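Local coordinates for protein RNA methyltransferase, TrmH family (Porphyromonas gingivalis, PDB 2I6D) that probably binds RNA and transfers a methyl group to it, as a putative knotted methyltransferase of the TrmH family, at residues A[224-229]-A[243-248]. Residues are numbered along the deposited sequence; the frame is centred on the assembly and turned at random.
Sequences LTIPAS and AIATAI
Ile-226, the first residue past strand 222-225, faces Ala-245 in the first turn of helix 242-255, and their CA atoms, 7.5 Å apart, are the closest CA pair between the two segments. The chain leaves the parallel sheet here in an extended course, while the helix keeps its own regular bonds, among them Ile-248 N to Ile-244 O at 3.0 Å. Ile-226 makes every contact from its side, against Ala-245 and Ile-248. With CG1 anti to the carbonyl carbon (chi1 -56°) and the chain stretched beyond it (chi2 166°), Ile-226 carries its CD1 methyl straight out to the helix. There CD1 lies 3.7 Å from Ala-245 CA and 3.8 Å from Ala-245 CB, so the end of the isoleucine rests against helix backbone as well as on the small methyl. One turn on, Ile-248 flanks the same methyl: its CG2 branch, anti to the backbone N, comes within 3.8 Å of Ile-226 CD1 and also approaches Ile-226 CG1, at 4.1 Å. The two isoleucine side chains thus cross at a slant, and Ala-245 and Ile-248, three residues apart on the helix, both touch the one CD1 methyl. Ile-248 also touches Leu-240, and deeper in the fold Leu-224, two residues before Ile-226, packs on Leu-249 and Trp-253 of the same helix; the contact extends this strand-helix packing of the SPOUT-type methyltransferase domain beyond the strand's end. Between these segments the side chains meet purely through apolar groups, burying a modest 138 Å² near the surface, which implies an association through close packing and water exclusion, without the directional constraint of a polar bond.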
# COMPACT_ATOMS: atom_id res chain seq x y z
N LEU A 224 -7.38 20.52 -6.63
CA LEU A 224 -6.78 20.31 -7.93
C LEU A 224 -7.70 19.49 -8.84
O LEU A 224 -8.41 18.57 -8.38
CB LEU A 224 -5.45 19.53 -7.80
CG LEU A 224 -4.41 20.17 -6.84
CD1 LEU A 224 -3.18 19.27 -6.77
CD2 LEU A 224 -4.01 21.56 -7.37
N THR A 225 -7.64 19.78 -10.13
CA THR A 225 -8.41 19.03 -11.10
C THR A 225 -7.49 18.68 -12.26
O THR A 225 -6.59 19.44 -12.61
CB THR A 225 -9.59 19.86 -11.62
OG1 THR A 225 -10.35 20.34 -10.50
CG2 THR A 225 -10.51 19.02 -12.46
N ILE A 226 -7.73 17.53 -12.88
CA ILE A 226 -7.10 17.18 -14.14
C ILE A 226 -8.12 17.48 -15.23
O ILE A 226 -9.15 16.81 -15.34
CB ILE A 226 -6.73 15.67 -14.18
CG1 ILE A 226 -5.82 15.31 -12.99
CG2 ILE A 226 -6.09 15.32 -15.55
CD1 ILE A 226 -5.67 13.78 -12.78
N PRO A 227 -7.83 18.49 -16.05
CA PRO A 227 -8.81 18.97 -17.02
C PRO A 227 -9.13 17.91 -18.09
O PRO A 227 -8.22 17.19 -18.55
CB PRO A 227 -8.12 20.18 -17.68
CG PRO A 227 -6.90 20.46 -16.84
CD PRO A 227 -6.54 19.21 -16.13
N ALA A 228 -10.41 17.79 -18.44
CA ALA A 228 -10.82 16.98 -19.58
C ALA A 228 -10.80 17.83 -20.83
O ALA A 228 -11.05 19.04 -20.77
CB ALA A 228 -12.19 16.38 -19.37
N SER A 229 -10.53 17.20 -21.96
CA SER A 229 -10.48 17.94 -23.22
C SER A 229 -10.93 17.09 -24.38
O SER A 229 -10.35 17.17 -25.46
CB SER A 229 -9.06 18.46 -23.49
OG SER A 229 -8.15 17.38 -23.51
N ALA A 243 -6.52 5.50 -9.62
CA ALA A 243 -5.11 5.18 -9.79
C ALA A 243 -4.54 5.97 -10.99
O ALA A 243 -3.38 6.38 -11.00
CB ALA A 243 -4.93 3.66 -10.00
N ILE A 244 -5.36 6.12 -12.03
CA ILE A 244 -4.97 6.93 -13.20
C ILE A 244 -4.72 8.38 -12.76
O ILE A 244 -3.68 8.98 -13.10
CB ILE A 244 -6.05 6.85 -14.32
CG1 ILE A 244 -6.12 5.43 -14.91
CG2 ILE A 244 -5.83 7.93 -15.41
CD1 ILE A 244 -4.83 5.01 -15.73
N ALA A 245 -5.66 8.94 -12.00
CA ALA A 245 -5.52 10.30 -11.52
C ALA A 245 -4.27 10.42 -10.64
O ALA A 245 -3.52 11.39 -10.76
CB ALA A 245 -6.79 10.73 -10.72
N THR A 246 -4.04 9.42 -9.80
CA THR A 246 -2.85 9.44 -8.94
C THR A 246 -1.54 9.50 -9.75
O THR A 246 -0.62 10.24 -9.40
CB THR A 246 -2.85 8.19 -8.02
OG1 THR A 246 -4.02 8.19 -7.21
CG2 THR A 246 -1.60 8.15 -7.12
N ALA A 247 -1.48 8.70 -10.80
CA ALA A 247 -0.30 8.64 -11.68
C ALA A 247 -0.07 9.99 -12.36
O ALA A 247 1.06 10.47 -12.43
CB ALA A 247 -0.48 7.54 -12.74
N ILE A 248 -1.14 10.59 -12.86
CA ILE A 248 -1.05 11.89 -13.51
C ILE A 248 -0.52 12.93 -12.51
O ILE A 248 0.45 13.68 -12.83
CB ILE A 248 -2.40 12.32 -14.12
CG1 ILE A 248 -2.68 11.44 -15.35
CG2 ILE A 248 -2.33 13.79 -14.59
CD1 ILE A 248 -4.18 11.39 -15.72